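Hypothetical protein PA2218 (PDB 2HDW) is of unknown function but adopts the alpha/beta hydrolase fold and probably has hydrolase activity. Local coordinates at residues I99-E110 with V126-E137; T242-N250 with V278-P289. All coordinates share one frame; numbering follows the deposited sequence.

Contact 1: residues I99-E110 with V126-E137; sequences IVIGGPFGAVKE and VTLAFDPSYTGE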
# COMPACT_ATOMS: atom_id res chain seq x y z
N ILE A 99 13.11 5.73 -1.65
CA ILE A 99 12.15 4.64 -1.49
C ILE A 99 10.71 5.16 -1.52
O ILE A 99 10.38 6.11 -0.80
CB ILE A 99 12.34 3.91 -0.14
CG1 ILE A 99 13.77 3.42 0.00
CG2 ILE A 99 11.37 2.75 -0.02
CD1 ILE A 99 14.07 2.82 1.37
N VAL A 100 9.86 4.55 -2.34
CA VAL A 100 8.46 4.94 -2.38
C VAL A 100 7.69 3.89 -1.60
O VAL A 100 7.84 2.69 -1.84
CB VAL A 100 7.90 5.01 -3.81
CG1 VAL A 100 6.38 5.18 -3.76
CG2 VAL A 100 8.53 6.17 -4.56
N ILE A 101 6.87 4.35 -0.67
CA ILE A 101 6.11 3.44 0.17
C ILE A 101 4.60 3.62 0.06
O ILE A 101 4.08 4.73 0.15
CB ILE A 101 6.53 3.62 1.64
CG1 ILE A 101 8.06 3.57 1.73
CG2 ILE A 101 5.90 2.53 2.50
CD1 ILE A 101 8.62 3.97 3.05
N GLY A 102 3.90 2.50 -0.14
CA GLY A 102 2.45 2.54 -0.25
C GLY A 102 1.82 1.41 0.55
O GLY A 102 2.45 0.37 0.79
N GLY A 103 0.57 1.61 0.96
CA GLY A 103 -0.14 0.59 1.72
C GLY A 103 -0.35 1.01 3.16
O GLY A 103 0.28 1.97 3.62
N PRO A 104 -1.25 0.35 3.91
CA PRO A 104 -2.10 -0.77 3.47
C PRO A 104 -3.17 -0.35 2.47
O PRO A 104 -3.39 0.84 2.25
CB PRO A 104 -2.72 -1.27 4.77
CG PRO A 104 -1.68 -0.93 5.80
CD PRO A 104 -1.26 0.46 5.38
N PHE A 105 -3.84 -1.34 1.88
CA PHE A 105 -4.91 -1.08 0.93
C PHE A 105 -6.11 -0.57 1.74
O PHE A 105 -6.67 -1.30 2.55
CB PHE A 105 -5.29 -2.38 0.21
CG PHE A 105 -6.38 -2.22 -0.82
CD1 PHE A 105 -6.10 -1.65 -2.06
CD2 PHE A 105 -7.67 -2.65 -0.54
CE1 PHE A 105 -7.11 -1.52 -3.01
CE2 PHE A 105 -8.69 -2.51 -1.48
CZ PHE A 105 -8.40 -1.95 -2.73
N GLY A 106 -6.50 0.68 1.51
CA GLY A 106 -7.62 1.24 2.26
C GLY A 106 -7.12 2.08 3.43
O GLY A 106 -7.90 2.50 4.29
N ALA A 107 -5.81 2.31 3.45
CA ALA A 107 -5.19 3.11 4.50
C ALA A 107 -4.63 4.37 3.85
O ALA A 107 -4.49 4.43 2.63
CB ALA A 107 -4.07 2.33 5.17
N VAL A 108 -4.33 5.38 4.66
CA VAL A 108 -3.77 6.62 4.15
C VAL A 108 -2.33 6.80 4.64
O VAL A 108 -1.89 6.12 5.57
CB VAL A 108 -4.61 7.85 4.56
CG1 VAL A 108 -5.95 7.80 3.87
CG2 VAL A 108 -4.78 7.87 6.08
N LYS A 109 -1.63 7.74 4.01
CA LYS A 109 -0.24 8.03 4.34
C LYS A 109 0.04 8.39 5.80
O LYS A 109 1.17 8.25 6.26
CB LYS A 109 0.27 9.15 3.43
CG LYS A 109 -0.44 10.49 3.63
CD LYS A 109 -0.05 11.48 2.53
CE LYS A 109 -0.63 12.87 2.78
NZ LYS A 109 -2.11 12.88 2.96
N GLU A 110 -0.97 8.85 6.53
CA GLU A 110 -0.75 9.21 7.93
C GLU A 110 -0.66 7.97 8.82
O GLU A 110 -0.31 8.07 10.00
CB GLU A 110 -1.86 10.14 8.43
CG GLU A 110 -1.90 11.52 7.76
CD GLU A 110 -2.49 11.49 6.35
OE1 GLU A 110 -3.06 10.45 5.95
OE2 GLU A 110 -2.41 12.52 5.66
N VAL A 126 15.71 8.96 1.12
CA VAL A 126 14.75 10.01 0.86
C VAL A 126 13.49 9.17 0.67
O VAL A 126 13.51 8.21 -0.09
CB VAL A 126 15.05 10.75 -0.46
CG1 VAL A 126 13.84 11.58 -0.87
CG2 VAL A 126 16.27 11.65 -0.29
N THR A 127 12.40 9.50 1.37
CA THR A 127 11.20 8.68 1.25
C THR A 127 9.91 9.44 0.97
O THR A 127 9.81 10.65 1.18
CB THR A 127 10.99 7.85 2.52
OG1 THR A 127 10.76 8.72 3.63
CG2 THR A 127 12.21 6.99 2.80
N LEU A 128 8.92 8.69 0.50
CA LEU A 128 7.64 9.26 0.14
C LEU A 128 6.49 8.29 0.44
O LEU A 128 6.52 7.13 0.02
CB LEU A 128 7.66 9.61 -1.35
CG LEU A 128 6.52 10.35 -2.03
CD1 LEU A 128 6.37 11.75 -1.44
CD2 LEU A 128 6.81 10.44 -3.53
N ALA A 129 5.49 8.76 1.19
CA ALA A 129 4.31 7.97 1.52
C ALA A 129 3.18 8.73 0.82
O ALA A 129 2.99 9.92 1.04
CB ALA A 129 4.08 7.94 3.04
N PHE A 130 2.42 8.03 -0.03
CA PHE A 130 1.36 8.68 -0.79
C PHE A 130 -0.04 8.12 -0.58
O PHE A 130 -0.21 6.98 -0.15
CB PHE A 130 1.69 8.59 -2.28
CG PHE A 130 1.67 7.19 -2.81
CD1 PHE A 130 0.46 6.60 -3.22
CD2 PHE A 130 2.84 6.43 -2.88
CE1 PHE A 130 0.43 5.28 -3.68
CE2 PHE A 130 2.81 5.11 -3.34
CZ PHE A 130 1.60 4.54 -3.74
N ASP A 131 -1.03 8.94 -0.90
CA ASP A 131 -2.42 8.52 -0.82
C ASP A 131 -2.82 8.05 -2.22
O ASP A 131 -2.68 8.78 -3.20
CB ASP A 131 -3.33 9.68 -0.40
CG ASP A 131 -3.23 9.99 1.08
OD1 ASP A 131 -2.92 9.06 1.86
OD2 ASP A 131 -3.48 11.15 1.47
N PRO A 132 -3.31 6.80 -2.32
CA PRO A 132 -3.73 6.24 -3.61
C PRO A 132 -4.82 7.09 -4.26
O PRO A 132 -5.52 7.85 -3.58
CB PRO A 132 -4.24 4.85 -3.23
CG PRO A 132 -3.39 4.49 -2.04
CD PRO A 132 -3.37 5.78 -1.26
N SER A 133 -4.95 6.97 -5.58
CA SER A 133 -5.98 7.69 -6.33
C SER A 133 -7.35 7.55 -5.67
O SER A 133 -7.68 6.49 -5.15
CB SER A 133 -6.06 7.15 -7.77
OG SER A 133 -4.99 7.63 -8.58
N TYR A 134 -8.13 8.63 -5.69
CA TYR A 134 -9.48 8.64 -5.12
C TYR A 134 -9.57 8.56 -3.60
O TYR A 134 -10.68 8.55 -3.05
CB TYR A 134 -10.32 7.49 -5.69
CG TYR A 134 -10.40 7.41 -7.19
CD1 TYR A 134 -11.25 8.25 -7.92
CD2 TYR A 134 -9.65 6.47 -7.89
CE1 TYR A 134 -11.34 8.14 -9.31
CE2 TYR A 134 -9.73 6.36 -9.27
CZ TYR A 134 -10.58 7.19 -9.98
OH TYR A 134 -10.62 7.09 -11.35
N THR A 135 -8.43 8.50 -2.91
CA THR A 135 -8.45 8.39 -1.45
C THR A 135 -7.58 9.42 -0.72
O THR A 135 -6.77 10.11 -1.34
CB THR A 135 -8.00 6.99 -0.99
OG1 THR A 135 -6.59 6.83 -1.22
CG2 THR A 135 -8.76 5.91 -1.76
N GLY A 136 -7.74 9.49 0.60
CA GLY A 136 -6.97 10.42 1.40
C GLY A 136 -7.10 11.85 0.93
O GLY A 136 -8.21 12.36 0.74
N GLU A 137 -5.97 12.53 0.74
CA GLU A 137 -5.98 13.91 0.27
C GLU A 137 -5.81 13.98 -1.24
O GLU A 137 -5.85 15.07 -1.82
CB GLU A 137 -4.89 14.72 0.97
CG GLU A 137 -5.08 14.83 2.47
CD GLU A 137 -4.10 15.76 3.12
OE1 GLU A 137 -2.89 15.44 3.14
OE2 GLU A 137 -4.53 16.83 3.60
O HOH W 1 0.02 4.67 1.46
O HOH W 2 -6.33 4.28 0.37
O HOH W 3 -4.91 11.25 3.96
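I99, V100 and I101 pair with T127, L128 and A129 as the two parallel strands of a beta-alpha-beta unit whose crossover is helix 112-122; the strand axes lie 22° apart. I101 N donates to L128 O at 2.9 Å, and I99 and L128 complete the parallel ladder through I99 N to V126 O and L128 N to I99 O. On the sheet face shared by V100 and L128, V100 CG1 meets the edge of the F130 ring, 3.6 Å from F130 CE2. G102 CA lies beside the same ring, obliquely.

Past the strands, D131 and a salt-bridge network hold the two segments together. D131 uses its two oxygens separately: D131 OD1 takes the K109 backbone N at 2.8 Å, almost straight (173°) and nearly along the C-O axis. D131 OD2 is gripped from opposite faces of the carboxylate, by K109 NZ at 2.7 Å and by E137 N at 2.9 Å. K109 CG sits between its backbone N and carbonyl carbon (chi1 64°), which carries the chain across D131 at about a right angle before a bend at the last torsion turns NZ into the cluster. There K109 NZ also reaches E137 OE1 on the anti side at 2.7 Å and E110 OE2 on the syn side at 2.7 Å. Three carboxylates round one ammonium probably keep the lysine charged, and K70 and R276 add positive partners to E137 and E110. Such neighbouring parallel strands with loops leaving their C-terminal ends are typical of alpha/beta hydrolases, where the loop after the strand equivalent to 96-102 commonly helps form the oxyanion hole.

Contact 2: residues T242-N250 with V278-P289; sequences TPAYQPPYN and VNSGNAWTMTTP
Y249 lies with one ring face over A283, whose CA is 4.1 Å from the ring centroid in a CH-pi contact, while its hydroxyl points at the edge of W284. Y249 OH comes 3.2 Å from W284 CD1, in the plane of the indole, and the two ring systems are steeply inclined at 77°. N279 meets the tyrosine at its edge: the amide is nearly coplanar with the ring, N279 OD1 3.5 Å from Y249 CD2, and its ND2 is bonded to F105 O. V278 runs alongside Y249, pointing the same way, with CG1 off-centre against the ring.

Both segments are irregular and run antiparallel, meeting in a single beta bridge at the non-hydrogen-bonded pair Y245 and T285, flanked by M286 N to A244 O and Q246 N to W284 O. They belong to the long insertion between strands 197-201 and 309-314, where alpha/beta hydrolases often carry a cap.

At the bridge itself, the Y245 side chain crosses that of T285 at a slant, Y245 CE1 3.5 Å from T285 CG2, and the tyrosine hydroxyl bonds to R143 O. M286, extended as far as its sulfur (chi2 -175°), puts SD 4.0 Å from A244 CB.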
# COMPACT_ATOMS: atom_id res chain seq x y z
N THR A 242 -24.96 8.39 -8.69
CA THR A 242 -23.83 8.35 -7.76
C THR A 242 -23.73 6.95 -7.16
O THR A 242 -24.74 6.33 -6.82
CB THR A 242 -24.01 9.36 -6.60
OG1 THR A 242 -24.96 8.85 -5.66
CG2 THR A 242 -24.51 10.70 -7.13
N PRO A 243 -22.50 6.43 -6.99
CA PRO A 243 -22.32 5.10 -6.43
C PRO A 243 -22.55 5.03 -4.92
O PRO A 243 -22.22 5.96 -4.19
CB PRO A 243 -20.88 4.77 -6.81
CG PRO A 243 -20.22 6.11 -6.64
CD PRO A 243 -21.20 7.06 -7.30
N ALA A 244 -23.12 3.92 -4.47
CA ALA A 244 -23.35 3.71 -3.05
C ALA A 244 -22.08 3.13 -2.44
O ALA A 244 -21.26 2.53 -3.14
CB ALA A 244 -24.52 2.75 -2.84
N TYR A 245 -21.91 3.31 -1.13
CA TYR A 245 -20.73 2.80 -0.44
C TYR A 245 -21.07 1.56 0.38
O TYR A 245 -22.20 1.39 0.81
CB TYR A 245 -20.13 3.89 0.46
CG TYR A 245 -19.43 4.96 -0.33
CD1 TYR A 245 -18.16 4.73 -0.88
CD2 TYR A 245 -20.06 6.17 -0.63
CE1 TYR A 245 -17.56 5.67 -1.72
CE2 TYR A 245 -19.46 7.11 -1.46
CZ TYR A 245 -18.21 6.85 -2.01
OH TYR A 245 -17.63 7.76 -2.86
N GLN A 246 -20.07 0.70 0.59
CA GLN A 246 -20.27 -0.51 1.37
C GLN A 246 -20.46 -0.09 2.83
O GLN A 246 -20.17 1.05 3.19
CB GLN A 246 -19.05 -1.42 1.23
CG GLN A 246 -18.67 -1.70 -0.22
CD GLN A 246 -17.45 -2.59 -0.35
OE1 GLN A 246 -16.87 -2.71 -1.43
NE2 GLN A 246 -17.06 -3.24 0.74
N PRO A 247 -20.96 -1.00 3.68
CA PRO A 247 -21.16 -0.67 5.09
C PRO A 247 -19.83 -0.27 5.72
O PRO A 247 -18.77 -0.71 5.26
CB PRO A 247 -21.70 -1.98 5.67
CG PRO A 247 -22.46 -2.56 4.51
CD PRO A 247 -21.50 -2.33 3.36
N PRO A 248 -19.85 0.56 6.78
CA PRO A 248 -18.63 1.01 7.46
C PRO A 248 -17.65 -0.13 7.74
O PRO A 248 -18.04 -1.21 8.19
CB PRO A 248 -19.15 1.65 8.74
CG PRO A 248 -20.45 2.24 8.29
CD PRO A 248 -21.04 1.11 7.45
N TYR A 249 -16.37 0.13 7.48
CA TYR A 249 -15.30 -0.85 7.67
C TYR A 249 -14.77 -0.98 9.10
O TYR A 249 -14.65 0.01 9.83
CB TYR A 249 -14.14 -0.52 6.73
CG TYR A 249 -14.27 -1.06 5.32
CD1 TYR A 249 -15.51 -1.19 4.71
CD2 TYR A 249 -13.14 -1.44 4.60
CE1 TYR A 249 -15.63 -1.68 3.40
CE2 TYR A 249 -13.24 -1.94 3.31
CZ TYR A 249 -14.48 -2.06 2.71
OH TYR A 249 -14.56 -2.55 1.43
N ASN A 250 -14.42 -2.21 9.46
CA ASN A 250 -13.86 -2.55 10.76
C ASN A 250 -14.69 -2.23 12.00
O ASN A 250 -14.16 -1.75 13.01
CB ASN A 250 -12.47 -1.93 10.88
CG ASN A 250 -11.47 -2.56 9.92
OD1 ASN A 250 -10.84 -1.87 9.11
ND2 ASN A 250 -11.33 -3.88 10.01
N VAL A 278 -10.22 4.63 4.43
CA VAL A 278 -11.35 3.76 4.11
C VAL A 278 -11.53 2.76 5.24
O VAL A 278 -12.64 2.52 5.71
CB VAL A 278 -11.09 2.96 2.80
CG1 VAL A 278 -11.98 1.71 2.76
CG2 VAL A 278 -11.37 3.84 1.59
N ASN A 279 -10.42 2.18 5.69
CA ASN A 279 -10.48 1.18 6.74
C ASN A 279 -10.88 1.73 8.10
O ASN A 279 -11.31 0.98 8.97
CB ASN A 279 -9.14 0.44 6.83
CG ASN A 279 -8.80 -0.29 5.54
OD1 ASN A 279 -9.70 -0.63 4.77
ND2 ASN A 279 -7.52 -0.54 5.30
N SER A 280 -10.75 3.04 8.29
CA SER A 280 -11.13 3.64 9.57
C SER A 280 -12.58 4.10 9.59
O SER A 280 -12.86 5.30 9.67
CB SER A 280 -10.20 4.82 9.91
OG SER A 280 -8.92 4.37 10.34
N GLY A 281 -13.51 3.16 9.52
CA GLY A 281 -14.92 3.51 9.58
C GLY A 281 -15.61 3.95 8.30
O GLY A 281 -16.78 4.30 8.32
N ASN A 282 -14.89 3.95 7.18
CA ASN A 282 -15.50 4.33 5.92
C ASN A 282 -15.61 3.10 5.02
O ASN A 282 -15.84 2.00 5.52
CB ASN A 282 -14.69 5.45 5.25
CG ASN A 282 -14.66 6.71 6.09
OD1 ASN A 282 -13.66 7.02 6.73
ND2 ASN A 282 -15.78 7.43 6.12
N ALA A 283 -15.45 3.27 3.71
CA ALA A 283 -15.56 2.13 2.80
C ALA A 283 -15.38 2.48 1.34
O ALA A 283 -15.45 3.63 0.94
CB ALA A 283 -16.91 1.48 2.98
N TRP A 284 -15.15 1.44 0.54
CA TRP A 284 -15.01 1.61 -0.89
C TRP A 284 -16.43 1.61 -1.44
O TRP A 284 -17.38 1.25 -0.74
CB TRP A 284 -14.28 0.43 -1.53
CG TRP A 284 -12.89 0.21 -1.01
CD1 TRP A 284 -12.47 -0.80 -0.19
CD2 TRP A 284 -11.73 1.00 -1.30
NE1 TRP A 284 -11.12 -0.69 0.05
CE2 TRP A 284 -10.64 0.40 -0.62
CE3 TRP A 284 -11.50 2.15 -2.07
CZ2 TRP A 284 -9.34 0.92 -0.68
CZ3 TRP A 284 -10.21 2.67 -2.13
CH2 TRP A 284 -9.15 2.05 -1.44
N THR A 285 -16.57 2.02 -2.69
CA THR A 285 -17.88 2.01 -3.34
C THR A 285 -18.26 0.54 -3.42
O THR A 285 -17.38 -0.33 -3.44
CB THR A 285 -17.79 2.54 -4.77
OG1 THR A 285 -16.83 1.76 -5.50
CG2 THR A 285 -17.37 4.00 -4.77
N MET A 286 -19.56 0.25 -3.45
CA MET A 286 -20.02 -1.12 -3.53
C MET A 286 -19.53 -1.83 -4.79
O MET A 286 -19.28 -3.03 -4.77
CB MET A 286 -21.55 -1.18 -3.46
CG MET A 286 -22.13 -0.94 -2.05
SD MET A 286 -23.93 -1.15 -1.96
CE MET A 286 -24.03 -2.92 -1.88
N THR A 287 -19.35 -1.11 -5.89
CA THR A 287 -18.90 -1.76 -7.12
C THR A 287 -17.38 -1.82 -7.36
O THR A 287 -16.93 -2.28 -8.41
CB THR A 287 -19.61 -1.15 -8.36
OG1 THR A 287 -19.43 0.28 -8.38
CG2 THR A 287 -21.10 -1.46 -8.31
N THR A 288 -16.59 -1.39 -6.37
CA THR A 288 -15.13 -1.42 -6.51
C THR A 288 -14.55 -2.79 -6.88
O THR A 288 -13.65 -2.88 -7.71
CB THR A 288 -14.44 -0.91 -5.21
OG1 THR A 288 -14.42 0.52 -5.20
CG2 THR A 288 -13.01 -1.44 -5.11
N PRO A 289 -15.06 -3.88 -6.28
CA PRO A 289 -14.56 -5.22 -6.58
C PRO A 289 -14.57 -5.67 -8.05
O PRO A 289 -13.81 -6.55 -8.44
CB PRO A 289 -15.45 -6.12 -5.72
CG PRO A 289 -15.78 -5.23 -4.54
CD PRO A 289 -16.09 -3.93 -5.22
O HOH W 4 -21.21 1.27 -5.67

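Contact 1 closes before contact 2 opens along the chain, and their centres lie 18 Å apart. The first sits in the core, on two adjacent inner strands of the mixed eight-stranded sheet; the second is centred about 17 Å from the centre of the chain, in loops flanking helix 258-267. They nevertheless touch. The turn that follows strand 96-102 probably hydrogen-bonds N279 through G106 O to N279 N, 2.9 Å apart, and packs the F105 ring against W284. The loop at the C-terminal end of that strand is thereby joined directly to the insertion, so the sheet and the probable cap meet at the end where alpha/beta hydrolases usually carry their active site.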